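Local coordinates for protein D-glycero-D-manno-heptose 1-phosphate kinase (PDB 3K85) that probably transfers phosphate from ATP to D-glycero-D-manno-heptose 1-phosphate, acting as a sugar kinase of the GHMP family, at residues Gly288-Gly292 against Met304-Glu308; Ala35-Tyr40 against Met327-Ile332; Phe166-Tyr171 against Val182-Met187; Ala8-Leu12 against Gly112-Thr118; Lys158-Tyr162 against Met172-Gln176. All coordinates share one frame; numbering follows the deposited sequence.

Contact 1 of 5, residues Gly288-Gly292 against Met304-Glu308; sequences GAMAG and MFVVE
Two successive backbone N-H groups, those of Met290 and Ala291, converge on the carbonyl of Val306, which makes this end of the hairpin a classic beta bulge. Met290 N lies 3.1 Å from Val306 O in a somewhat bent bond, and the weak second one runs from Ala291 N to Val306 O over 3.5 Å. In return Val306 N donates to Ala291 O at 3.1 Å, nearly straight at 165°.

Weaker contacts continue the ladder. The CD1 edge of the Phe305 ring comes to 3.3 Å from Ala291 O, which lies close to the ring plane. One residue on, Gly292 CA meets Met304 O at 3.1 Å in a CA-H...O contact. Gly292 and Phe305 form a non-hydrogen-bonded pair, and a beta carbon on Gly292 would run into Phe305 CE1.

The apolar contacts lie around the bulge. Met290, a selenomethionine, runs out extended and then bends at chi3 (-83°), which turns its CE back to 3.8 Å from Val306 CG1 and onto the backbone between Val307 and Glu308. Ala289 CB packs more loosely, 4.3 Å from Val307 CB.

Strand 303-306 is the middle strand of a three-stranded antiparallel sheet, between 199-202 and 291-294. Met304 and Val306 pack on Phe254 and Leu258 of helix 251-264, while Phe305 and Val307 meet Leu319 and Val315 of helix 309-320.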
# COMPACT_ATOMS: atom_id res chain seq x y z
N GLY A 288 -7.32 -28.11 18.40
CA GLY A 288 -6.88 -28.02 17.02
C GLY A 288 -7.40 -26.88 16.15
O GLY A 288 -8.56 -26.46 16.25
N ALA A 289 -6.51 -26.40 15.29
CA ALA A 289 -6.78 -25.33 14.32
C ALA A 289 -5.68 -25.55 13.29
O ALA A 289 -5.21 -26.67 13.13
CB ALA A 289 -6.63 -23.97 14.98
N MSE A 290 -5.26 -24.51 12.59
CA MSE A 290 -4.19 -24.70 11.60
C MSE A 290 -2.84 -24.29 12.14
O MSE A 290 -1.81 -24.86 11.76
CB MSE A 290 -4.47 -23.92 10.33
CG MSE A 290 -5.53 -24.52 9.44
SE MSE A 290 -5.43 -23.73 7.70
CE MSE A 290 -6.47 -22.13 8.04
N ALA A 291 -2.83 -23.29 13.02
CA ALA A 291 -1.60 -22.80 13.61
C ALA A 291 -1.93 -21.77 14.68
O ALA A 291 -3.05 -21.28 14.76
CB ALA A 291 -0.72 -22.17 12.54
N GLY A 292 -0.94 -21.46 15.50
CA GLY A 292 -1.12 -20.48 16.55
C GLY A 292 0.16 -19.71 16.74
O GLY A 292 1.22 -20.14 16.28
N MSE A 304 -2.80 -16.09 18.88
CA MSE A 304 -3.42 -15.77 17.61
C MSE A 304 -3.54 -17.09 16.85
O MSE A 304 -2.53 -17.73 16.56
CB MSE A 304 -2.56 -14.78 16.83
CG MSE A 304 -3.15 -14.33 15.51
SE MSE A 304 -2.02 -13.02 14.64
CE MSE A 304 -0.89 -14.23 13.63
N PHE A 305 -4.76 -17.49 16.55
CA PHE A 305 -5.00 -18.74 15.84
C PHE A 305 -5.51 -18.51 14.42
O PHE A 305 -6.34 -17.64 14.18
CB PHE A 305 -6.02 -19.59 16.59
CG PHE A 305 -5.48 -20.25 17.82
CD1 PHE A 305 -4.52 -21.26 17.72
CD2 PHE A 305 -5.94 -19.90 19.08
CE1 PHE A 305 -4.04 -21.91 18.86
CE2 PHE A 305 -5.47 -20.54 20.23
CZ PHE A 305 -4.52 -21.55 20.12
N VAL A 306 -5.00 -19.31 13.48
CA VAL A 306 -5.42 -19.22 12.09
C VAL A 306 -6.18 -20.51 11.76
O VAL A 306 -5.60 -21.59 11.77
CB VAL A 306 -4.20 -19.08 11.14
CG1 VAL A 306 -4.63 -19.28 9.69
CG2 VAL A 306 -3.57 -17.71 11.32
N VAL A 307 -7.47 -20.39 11.47
CA VAL A 307 -8.30 -21.55 11.17
C VAL A 307 -9.14 -21.42 9.90
O VAL A 307 -9.42 -20.31 9.42
CB VAL A 307 -9.23 -21.86 12.36
CG1 VAL A 307 -10.18 -20.69 12.60
CG2 VAL A 307 -10.00 -23.14 12.12
N GLU A 308 -9.53 -22.56 9.34
CA GLU A 308 -10.37 -22.61 8.14
C GLU A 308 -11.67 -21.94 8.55
O GLU A 308 -12.23 -22.27 9.60
CB GLU A 308 -10.65 -24.05 7.75
CG GLU A 308 -10.23 -24.44 6.34
CD GLU A 308 -10.38 -25.93 6.10
OE1 GLU A 308 -9.75 -26.71 6.84
OE2 GLU A 308 -11.13 -26.32 5.18

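Contact 2 of 5, residues Ala35-Tyr40 against Met327-Ile332; sequences ATINLY and MPFQFI
Thr36 and Ile332 are joined by two hydrogen bonds at the tight end of this contact. Ile332 N reaches Thr36 O at 3.0 Å with an almost straight N-H (169°), coming from above the carbonyl plane, and Thr36 OG1 gives its proton to Ile332 O at 2.7 Å. That hydroxyl also receives Gly168 N, so it both donates and accepts. Ile37 and Phe331 form a single backbone bridge, beyond which Asn38 N donates to Gln330 O at 2.7 Å, nearly along the C=O axis. The Asn38 side chain folds back over its own backbone (chi1 58°), and its OD1 takes Gln330 N at 2.8 Å, with the donor above the amide plane. One asparagine thus holds both the N-H and the C=O of Gln330. With alanine at this corner, Gln330 N would probably lose its acceptor, and the loop one of its ties to the strand.

Apolar groups fill in beside these bonds. Ile37 CG2 lies 3.8 Å from Phe329 CD1, and Ala35 CB is equally close to Phe331 CD1. Ile332 CG2 presses on the Ile37 carbonyl.

Toward Met327 the grip slackens: Leu39 CD2 meets the poorly ordered selenomethionine at its CG, 3.9 Å away. Pro328 is exposed, and the side chain of Gln330 leads away from the strand at its end.

The segment 327-332 has no regular structure and hooks onto the corner at Asn38, where the chain passes from strand 30-37 to strand 39-47. Such a junction, tying a late part of the chain to the N-terminal sheet, suits the two-domain architecture of GHMP kinases.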
# COMPACT_ATOMS: atom_id res chain seq x y z
N ALA A 35 -0.71 -5.15 11.37
CA ALA A 35 -1.96 -4.54 10.94
C ALA A 35 -2.78 -4.09 12.12
O ALA A 35 -2.93 -4.84 13.08
CB ALA A 35 -2.75 -5.55 10.11
N THR A 36 -3.31 -2.88 12.05
CA THR A 36 -4.12 -2.36 13.13
C THR A 36 -5.51 -3.01 13.14
O THR A 36 -6.00 -3.46 12.10
CB THR A 36 -4.25 -0.85 13.02
OG1 THR A 36 -4.58 -0.51 11.67
CG2 THR A 36 -2.94 -0.18 13.42
N ILE A 37 -6.12 -3.07 14.32
CA ILE A 37 -7.43 -3.69 14.50
C ILE A 37 -8.40 -2.74 15.22
O ILE A 37 -7.98 -1.77 15.84
CB ILE A 37 -7.31 -5.00 15.32
CG1 ILE A 37 -6.74 -4.70 16.71
CG2 ILE A 37 -6.42 -5.98 14.58
CD1 ILE A 37 -6.65 -5.94 17.59
N ASN A 38 -9.70 -3.04 15.15
CA ASN A 38 -10.72 -2.19 15.76
C ASN A 38 -10.79 -2.08 17.29
O ASN A 38 -11.88 -1.88 17.84
CB ASN A 38 -12.11 -2.56 15.22
CG ASN A 38 -12.46 -4.01 15.47
OD1 ASN A 38 -11.64 -4.79 15.96
ND2 ASN A 38 -13.67 -4.39 15.09
N LEU A 39 -9.65 -2.19 17.96
CA LEU A 39 -9.58 -2.02 19.41
C LEU A 39 -8.74 -0.76 19.57
O LEU A 39 -7.60 -0.71 19.11
CB LEU A 39 -8.92 -3.23 20.08
CG LEU A 39 -9.88 -4.38 20.44
CD1 LEU A 39 -10.89 -4.60 19.32
CD2 LEU A 39 -9.09 -5.64 20.70
N TYR A 40 -9.30 0.25 20.24
CA TYR A 40 -8.63 1.53 20.35
C TYR A 40 -8.25 2.10 21.72
O TYR A 40 -8.51 1.52 22.77
CB TYR A 40 -9.50 2.58 19.67
CG TYR A 40 -9.95 2.23 18.27
CD1 TYR A 40 -9.24 2.69 17.15
CD2 TYR A 40 -11.13 1.49 18.05
CE1 TYR A 40 -9.70 2.44 15.85
CE2 TYR A 40 -11.59 1.24 16.75
CZ TYR A 40 -10.87 1.72 15.65
OH TYR A 40 -11.32 1.52 14.36
N MSE A 327 -11.42 -12.81 21.95
CA MSE A 327 -11.68 -11.41 21.67
C MSE A 327 -12.00 -11.18 20.20
O MSE A 327 -11.13 -11.32 19.34
CB MSE A 327 -10.47 -10.56 22.10
CG MSE A 327 -10.63 -9.06 21.87
SE MSE A 327 -12.19 -8.29 22.74
CE MSE A 327 -11.35 -7.54 24.32
N PRO A 328 -13.25 -10.83 19.89
CA PRO A 328 -13.66 -10.57 18.51
C PRO A 328 -13.03 -9.28 18.00
O PRO A 328 -12.94 -8.29 18.73
CB PRO A 328 -15.18 -10.49 18.62
CG PRO A 328 -15.37 -9.88 19.96
CD PRO A 328 -14.39 -10.66 20.81
N PHE A 329 -12.60 -9.28 16.75
CA PHE A 329 -11.95 -8.11 16.20
C PHE A 329 -12.16 -8.01 14.70
O PHE A 329 -12.64 -8.94 14.05
CB PHE A 329 -10.44 -8.19 16.46
CG PHE A 329 -9.73 -9.14 15.55
CD1 PHE A 329 -9.13 -8.68 14.38
CD2 PHE A 329 -9.77 -10.51 15.78
CE1 PHE A 329 -8.58 -9.57 13.46
CE2 PHE A 329 -9.22 -11.42 14.87
CZ PHE A 329 -8.62 -10.95 13.71
N GLN A 330 -11.76 -6.87 14.16
CA GLN A 330 -11.81 -6.60 12.74
C GLN A 330 -10.60 -5.71 12.44
O GLN A 330 -10.18 -4.91 13.28
CB GLN A 330 -13.11 -5.87 12.38
CG GLN A 330 -14.36 -6.71 12.57
CD GLN A 330 -14.34 -7.97 11.72
OE1 GLN A 330 -14.22 -7.91 10.49
NE2 GLN A 330 -14.44 -9.13 12.37
N PHE A 331 -10.02 -5.89 11.26
CA PHE A 331 -8.88 -5.08 10.86
C PHE A 331 -9.40 -3.70 10.53
O PHE A 331 -10.49 -3.56 9.98
CB PHE A 331 -8.23 -5.69 9.62
CG PHE A 331 -7.46 -6.94 9.91
CD1 PHE A 331 -6.29 -6.89 10.66
CD2 PHE A 331 -7.91 -8.16 9.43
CE1 PHE A 331 -5.56 -8.04 10.92
CE2 PHE A 331 -7.19 -9.33 9.69
CZ PHE A 331 -6.02 -9.27 10.44
N ILE A 332 -8.64 -2.67 10.88
CA ILE A 332 -9.07 -1.31 10.59
C ILE A 332 -7.96 -0.69 9.74
O ILE A 332 -6.78 -0.84 10.07
CB ILE A 332 -9.34 -0.51 11.90
CG1 ILE A 332 -9.86 0.89 11.57
CG2 ILE A 332 -8.09 -0.41 12.73
CD1 ILE A 332 -11.20 0.89 10.84

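Contact 3 of 5, residues Phe166-Tyr171 against Val182-Met187; sequences FGGFNY and VNPLKM
Chi1 of the selenomethionine Met187 (-74°) sets its CG beside the backbone N and over one face of the Phe169 ring, 3.4 Å from Phe169 CG; further bends at chi2 and chi3 curl SE and CE back over the same ring. SE stands obliquely, 4.7 Å from the ring centroid, in a Met-aromatic contact. At the other end, Val182 directs CG1 anti to its backbone N (chi1 179°), leaving CG2 to sit squarely over the Phe166 ring in a CH-pi contact, 4.0 Å from its centroid.

Between these aromatic ends runs an antiparallel ladder. Leu185 N donates to Phe169 O at 2.9 Å. Tyr171 N reaches Asn183 O at 3.2 Å, and Tyr171 O is gripped twice by Asn183, from its N at 3.0 Å and from its ND2 at 3.1 Å. The two donors approach from opposite faces of the carbonyl plane. ND2, which also bonds to Glu173, lies at the edge of the Tyr171 ring. Where the strands part, a water joins Phe169 N to Leu185 O.

Asn183 OD1 accepts from Lys243 of the second subunit, and Lys186 forms a salt bridge with Asp333 of that subunit. Backbone bonds from Pro184 and Lys186 cross to it as well. The beta hairpin of strands 169-175 and 179-185 is entered from helix 159-166 through Gly167 and Gly168, and strand 179-185, at the sheet edge within this chain, faces the second subunit.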
# COMPACT_ATOMS: atom_id res chain seq x y z
N PHE A 166 0.24 5.12 11.72
CA PHE A 166 0.01 4.89 10.30
C PHE A 166 -1.30 4.18 9.95
O PHE A 166 -2.01 4.63 9.05
CB PHE A 166 1.20 4.15 9.69
CG PHE A 166 2.40 5.03 9.47
CD1 PHE A 166 2.65 5.60 8.22
CD2 PHE A 166 3.27 5.33 10.53
CE1 PHE A 166 3.75 6.44 8.02
CE2 PHE A 166 4.36 6.17 10.35
CZ PHE A 166 4.61 6.73 9.09
N GLY A 167 -1.61 3.09 10.65
CA GLY A 167 -2.84 2.36 10.39
C GLY A 167 -2.80 1.44 9.18
O GLY A 167 -1.96 1.63 8.28
N GLY A 168 -3.69 0.45 9.16
CA GLY A 168 -3.78 -0.50 8.06
C GLY A 168 -2.77 -1.65 8.10
O GLY A 168 -2.25 -1.97 9.16
N PHE A 169 -2.53 -2.28 6.95
CA PHE A 169 -1.54 -3.35 6.82
C PHE A 169 -0.23 -2.67 6.36
O PHE A 169 -0.15 -2.11 5.27
CB PHE A 169 -1.95 -4.39 5.78
CG PHE A 169 -3.00 -5.35 6.25
CD1 PHE A 169 -2.68 -6.68 6.51
CD2 PHE A 169 -4.31 -4.92 6.46
CE1 PHE A 169 -3.65 -7.57 6.98
CE2 PHE A 169 -5.29 -5.81 6.93
CZ PHE A 169 -4.96 -7.12 7.19
N ASN A 170 0.79 -2.71 7.21
CA ASN A 170 2.07 -2.09 6.91
C ASN A 170 3.23 -3.10 6.88
O ASN A 170 3.21 -4.11 7.59
CB ASN A 170 2.36 -0.98 7.93
CG ASN A 170 1.43 0.22 7.78
OD1 ASN A 170 0.82 0.69 8.75
ND2 ASN A 170 1.33 0.74 6.56
N TYR A 171 4.21 -2.83 6.03
CA TYR A 171 5.42 -3.65 5.92
C TYR A 171 6.46 -2.59 6.23
O TYR A 171 6.72 -1.71 5.42
CB TYR A 171 5.60 -4.17 4.50
CG TYR A 171 6.82 -5.03 4.28
CD1 TYR A 171 6.84 -6.36 4.69
CD2 TYR A 171 7.94 -4.53 3.60
CE1 TYR A 171 7.93 -7.19 4.42
CE2 TYR A 171 9.03 -5.35 3.33
CZ TYR A 171 9.02 -6.68 3.74
OH TYR A 171 10.09 -7.49 3.49
N VAL A 182 8.01 2.99 6.07
CA VAL A 182 6.72 2.33 6.19
C VAL A 182 6.09 2.19 4.80
O VAL A 182 5.82 3.19 4.13
CB VAL A 182 5.77 3.14 7.10
CG1 VAL A 182 4.42 2.44 7.20
CG2 VAL A 182 6.39 3.30 8.47
N ASN A 183 5.90 0.96 4.36
CA ASN A 183 5.27 0.69 3.07
C ASN A 183 3.79 0.44 3.38
O ASN A 183 3.42 -0.67 3.75
CB ASN A 183 5.90 -0.54 2.41
CG ASN A 183 7.35 -0.33 2.05
OD1 ASN A 183 7.67 0.27 1.04
ND2 ASN A 183 8.25 -0.82 2.91
N PRO A 184 2.95 1.48 3.26
CA PRO A 184 1.51 1.32 3.53
C PRO A 184 0.91 0.45 2.45
O PRO A 184 0.84 0.86 1.30
CB PRO A 184 0.97 2.76 3.44
CG PRO A 184 2.20 3.63 3.64
CD PRO A 184 3.27 2.87 2.89
N LEU A 185 0.47 -0.76 2.80
CA LEU A 185 -0.09 -1.66 1.79
C LEU A 185 -1.61 -1.60 1.60
O LEU A 185 -2.36 -1.73 2.57
CB LEU A 185 0.28 -3.11 2.12
CG LEU A 185 1.75 -3.52 2.32
CD1 LEU A 185 1.79 -5.00 2.71
CD2 LEU A 185 2.54 -3.28 1.04
N LYS A 186 -2.06 -1.43 0.36
CA LYS A 186 -3.50 -1.44 0.07
C LYS A 186 -3.88 -2.91 0.10
O LYS A 186 -3.32 -3.71 -0.64
CB LYS A 186 -3.82 -0.92 -1.33
CG LYS A 186 -3.69 0.57 -1.54
CD LYS A 186 -4.53 1.05 -2.74
CE LYS A 186 -4.23 0.25 -4.00
NZ LYS A 186 -4.82 0.89 -5.20
N MSE A 187 -4.83 -3.30 0.94
CA MSE A 187 -5.22 -4.69 0.97
C MSE A 187 -6.59 -4.88 0.33
O MSE A 187 -7.56 -4.23 0.73
CB MSE A 187 -5.24 -5.22 2.41
CG MSE A 187 -3.86 -5.44 3.01
SE MSE A 187 -2.82 -6.89 2.19
CE MSE A 187 -3.88 -8.38 2.82
O HOH W 1 -3.87 -1.50 4.78

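Contact 4 of 5, residues Ala8-Leu12 against Gly112-Thr118; sequences APLRL and GLGTSST
Leu10 lies across Leu113 at about a right angle, its CB 3.9 Å from Leu113 CB, while the far branch, CD2, reaches on to Thr115 CA at 3.6 Å. Leu113 is covered further along the strand too: its CD2 runs beside Leu12 CD1 at 3.7 Å, the two side chains pointing the same way. Leu10 and Leu12 thus pack on Leu113 of the turn that leads into helix 115-131.

Arg11 covers the same turn from another direction. Its backbone N donates to Leu113 O at 3.3 Å, a nearly straight bond (165°). The side chain leaves between the backbone N and the carbonyl carbon (chi1 60°) and bends again at chi2, so that one face of its guanidinium lies over the Leu113-Gly114 peptide. From there NH1 bonds to Gly112 O at 3.1 Å, above the carbonyl plane, and NH2 makes a salt bridge to Asp160 of helix 159-166.

At the helix itself, Thr118 OG1 stands 3.0 Å from Pro9 O and 3.2 Å from Gly114 O, two acceptors competing for one proton. Its CG2 packs against Ala8.

Gly112-Thr118, with Gly114 as N-cap, belongs to the glycine- and serine-rich loop and helix start that form the second conserved motif of GHMP kinases. In relatives this element binds the phosphates of ATP, and it probably does so here, seated on strand 4-15.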
# COMPACT_ATOMS: atom_id res chain seq x y z
N ALA A 8 -6.65 5.90 18.63
CA ALA A 8 -5.62 5.18 17.88
C ALA A 8 -5.89 3.70 18.02
O ALA A 8 -6.33 3.24 19.08
CB ALA A 8 -4.23 5.52 18.43
N PRO A 9 -5.63 2.93 16.97
CA PRO A 9 -5.88 1.49 17.04
C PRO A 9 -4.71 0.67 17.56
O PRO A 9 -3.56 1.11 17.53
CB PRO A 9 -6.22 1.14 15.59
CG PRO A 9 -5.27 2.01 14.83
CD PRO A 9 -5.35 3.35 15.58
N LEU A 10 -5.02 -0.52 18.06
CA LEU A 10 -4.01 -1.44 18.56
C LEU A 10 -3.66 -2.24 17.33
O LEU A 10 -4.23 -2.01 16.27
CB LEU A 10 -4.59 -2.33 19.66
CG LEU A 10 -5.06 -1.64 20.94
CD1 LEU A 10 -5.85 -2.62 21.78
CD2 LEU A 10 -3.88 -1.09 21.74
N ARG A 11 -2.75 -3.19 17.45
CA ARG A 11 -2.36 -3.95 16.28
C ARG A 11 -2.03 -5.40 16.55
O ARG A 11 -1.84 -5.79 17.69
CB ARG A 11 -1.15 -3.27 15.64
CG ARG A 11 0.06 -3.17 16.56
CD ARG A 11 0.74 -4.53 16.70
NE ARG A 11 1.85 -4.52 17.64
CZ ARG A 11 2.00 -5.42 18.61
NH1 ARG A 11 1.10 -6.38 18.76
NH2 ARG A 11 3.04 -5.37 19.43
N LEU A 12 -1.98 -6.18 15.49
CA LEU A 12 -1.65 -7.59 15.55
C LEU A 12 -0.28 -7.70 14.89
O LEU A 12 -0.06 -7.13 13.82
CB LEU A 12 -2.64 -8.41 14.75
CG LEU A 12 -3.56 -9.36 15.49
CD1 LEU A 12 -4.01 -8.76 16.81
CD2 LEU A 12 -4.76 -9.66 14.59
N GLY A 112 -0.49 -7.37 24.70
CA GLY A 112 0.45 -7.79 23.67
C GLY A 112 -0.03 -7.25 22.34
O GLY A 112 0.20 -7.85 21.29
N LEU A 113 -0.70 -6.11 22.40
CA LEU A 113 -1.25 -5.45 21.23
C LEU A 113 -0.69 -4.05 21.10
O LEU A 113 -1.19 -3.25 20.32
CB LEU A 113 -2.77 -5.37 21.34
CG LEU A 113 -3.51 -6.69 21.51
CD1 LEU A 113 -4.94 -6.43 21.95
CD2 LEU A 113 -3.48 -7.46 20.20
N GLY A 114 0.34 -3.76 21.90
CA GLY A 114 0.96 -2.45 21.89
C GLY A 114 0.13 -1.36 22.56
O GLY A 114 0.18 -0.20 22.13
N THR A 115 -0.61 -1.72 23.61
CA THR A 115 -1.46 -0.78 24.33
C THR A 115 -0.82 0.55 24.65
O THR A 115 -1.35 1.61 24.32
CB THR A 115 -1.97 -1.36 25.66
OG1 THR A 115 -2.77 -2.51 25.41
CG2 THR A 115 -2.80 -0.32 26.40
N SER A 116 0.32 0.48 25.32
CA SER A 116 1.07 1.66 25.73
C SER A 116 1.42 2.60 24.57
O SER A 116 1.11 3.79 24.59
CB SER A 116 2.34 1.21 26.46
OG SER A 116 3.00 2.31 27.06
N SER A 117 2.09 2.06 23.55
CA SER A 117 2.47 2.88 22.41
C SER A 117 1.24 3.47 21.72
O SER A 117 1.22 4.63 21.31
CB SER A 117 3.28 2.04 21.43
OG SER A 117 4.40 1.46 22.09
N THR A 118 0.19 2.67 21.60
CA THR A 118 -1.03 3.14 20.97
C THR A 118 -1.57 4.33 21.73
O THR A 118 -1.94 5.35 21.12
CB THR A 118 -2.09 2.03 20.90
OG1 THR A 118 -1.70 1.08 19.91
CG2 THR A 118 -3.45 2.59 20.56

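Contact 5 of 5, residues Lys158-Tyr162 against Met172-Gln176; sequences KQDQY and MEFLQ
Lys158 NZ is gripped by three oxygens elsewhere in the chain, Asp20 O, Ser22 OG and Ser25 OG, while the aliphatic part of the same side chain passes along Phe174. This anchored lysine is the N-cap of helix 159-166, which packs against strand 169-175 in the alpha/beta layering of the N-terminal GHMP kinase domain, the helix leading into the strand through two glycines.

Phe174 fills the angle between helix and sheet. Its CE1 comes to 3.5 Å from Lys158 CB, and its CD1 to 3.8 Å from Lys158 CD, the two side chains sliding past each other in opposite directions. The same ring turns its edge toward the face of Tyr162 in an offset edge-to-face pair, with centroids 5.9 Å apart and planes at 73°. A serine in place of Phe174 would probably open a gap beside the helix start and leave the Tyr162 ring without this aromatic partner.

Val180, from strand 179-185, also touches both side chains. Two residues earlier in the strand, the selenomethionine Met172 runs out extended (chi2 -176°), which brings its SE to 4.0 Å from Gln159 O. Gln159 itself sends its amide away to Asn34, yet its backbone stays close to Phe174, whose CZ lies 3.7 Å from Gln159 CA.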
# COMPACT_ATOMS: atom_id res chain seq x y z
N LYS A 158 9.90 -1.04 18.01
CA LYS A 158 9.45 0.19 17.35
C LYS A 158 8.17 0.01 16.55
O LYS A 158 7.47 0.97 16.27
CB LYS A 158 10.55 0.70 16.42
CG LYS A 158 11.95 0.72 17.02
CD LYS A 158 13.00 1.04 15.96
CE LYS A 158 14.44 0.89 16.50
NZ LYS A 158 14.83 -0.53 16.77
N GLN A 159 7.86 -1.23 16.19
CA GLN A 159 6.68 -1.47 15.38
C GLN A 159 5.38 -0.86 15.92
O GLN A 159 4.58 -0.31 15.15
CB GLN A 159 6.51 -2.97 15.11
CG GLN A 159 6.08 -3.80 16.30
CD GLN A 159 5.57 -5.16 15.87
OE1 GLN A 159 4.74 -5.26 14.97
NE2 GLN A 159 6.07 -6.21 16.51
N ASP A 160 5.18 -0.94 17.24
CA ASP A 160 3.98 -0.42 17.89
C ASP A 160 3.69 1.06 17.66
O ASP A 160 2.57 1.43 17.34
CB ASP A 160 4.04 -0.65 19.41
CG ASP A 160 4.09 -2.12 19.76
OD1 ASP A 160 4.08 -2.97 18.84
OD2 ASP A 160 4.14 -2.43 20.98
N GLN A 161 4.69 1.91 17.84
CA GLN A 161 4.45 3.33 17.63
C GLN A 161 4.01 3.64 16.20
O GLN A 161 3.07 4.40 15.96
CB GLN A 161 5.70 4.16 17.97
CG GLN A 161 6.02 4.27 19.46
CD GLN A 161 6.76 3.06 20.00
OE1 GLN A 161 6.86 2.02 19.36
NE2 GLN A 161 7.29 3.21 21.22
N TYR A 162 4.70 3.03 15.24
CA TYR A 162 4.40 3.27 13.83
C TYR A 162 3.06 2.71 13.39
O TYR A 162 2.35 3.34 12.59
CB TYR A 162 5.54 2.72 12.96
CG TYR A 162 6.79 3.56 13.01
CD1 TYR A 162 6.99 4.59 12.10
CD2 TYR A 162 7.74 3.38 14.02
CE1 TYR A 162 8.10 5.44 12.19
CE2 TYR A 162 8.86 4.22 14.12
CZ TYR A 162 9.02 5.25 13.20
OH TYR A 162 10.08 6.13 13.32
N MSE A 172 7.02 -2.67 7.43
CA MSE A 172 7.99 -1.70 7.89
C MSE A 172 9.42 -2.18 7.82
O MSE A 172 9.73 -3.33 8.14
CB MSE A 172 7.66 -1.30 9.34
CG MSE A 172 6.17 -1.17 9.60
SE MSE A 172 5.72 -0.55 11.37
CE MSE A 172 4.27 0.67 10.89
N GLU A 173 10.29 -1.28 7.39
CA GLU A 173 11.70 -1.58 7.28
C GLU A 173 12.41 -0.75 8.34
O GLU A 173 12.43 0.47 8.27
CB GLU A 173 12.21 -1.22 5.88
CG GLU A 173 11.74 -2.19 4.81
CD GLU A 173 12.05 -1.72 3.39
OE1 GLU A 173 11.28 -0.90 2.85
OE2 GLU A 173 13.07 -2.18 2.82
N PHE A 174 12.94 -1.43 9.35
CA PHE A 174 13.67 -0.78 10.43
C PHE A 174 15.12 -1.04 10.07
O PHE A 174 15.74 -2.01 10.51
CB PHE A 174 13.29 -1.41 11.76
CG PHE A 174 11.86 -1.15 12.15
CD1 PHE A 174 11.46 0.09 12.63
CD2 PHE A 174 10.89 -2.14 11.98
CE1 PHE A 174 10.13 0.36 12.93
CE2 PHE A 174 9.55 -1.89 12.27
CZ PHE A 174 9.17 -0.63 12.75
N LEU A 175 15.63 -0.14 9.23
CA LEU A 175 16.97 -0.21 8.71
C LEU A 175 18.07 0.03 9.74
O LEU A 175 17.83 0.51 10.84
CB LEU A 175 17.10 0.78 7.56
CG LEU A 175 16.00 0.56 6.50
CD1 LEU A 175 15.94 1.73 5.54
CD2 LEU A 175 16.27 -0.75 5.77
N GLN A 176 19.29 -0.33 9.35
CA GLN A 176 20.47 -0.15 10.18
C GLN A 176 20.62 1.36 10.32
O GLN A 176 20.09 2.11 9.50
CB GLN A 176 21.68 -0.75 9.46
CG GLN A 176 21.52 -2.23 9.14
CD GLN A 176 22.35 -2.68 7.96
OE1 GLN A 176 22.06 -2.34 6.81
NE2 GLN A 176 23.39 -3.47 8.23

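Contacts 2, 3, 4 and 5 all reach the large mixed sheet, whereas contact 1 belongs to the separate three-stranded sheet in the C-terminal part of the chain. Contact 4 lies near the centre of the molecule, 10 Å between centres from contact 2, to which it is joined through strand 4-15 and two of its partners, 30-37 and 39-47. Contacts 3 and 5 share strand 169-175, cross along the chain and have centres 12 Å apart. The salt bridge from Arg11 to Asp160 links contacts 4 and 5. Contact 2 closes a long loop enclosing contacts 1, 3 and 5. Contact 1 touches contact 4 through Met304 and Leu12, where the three-stranded sheet meets the large one.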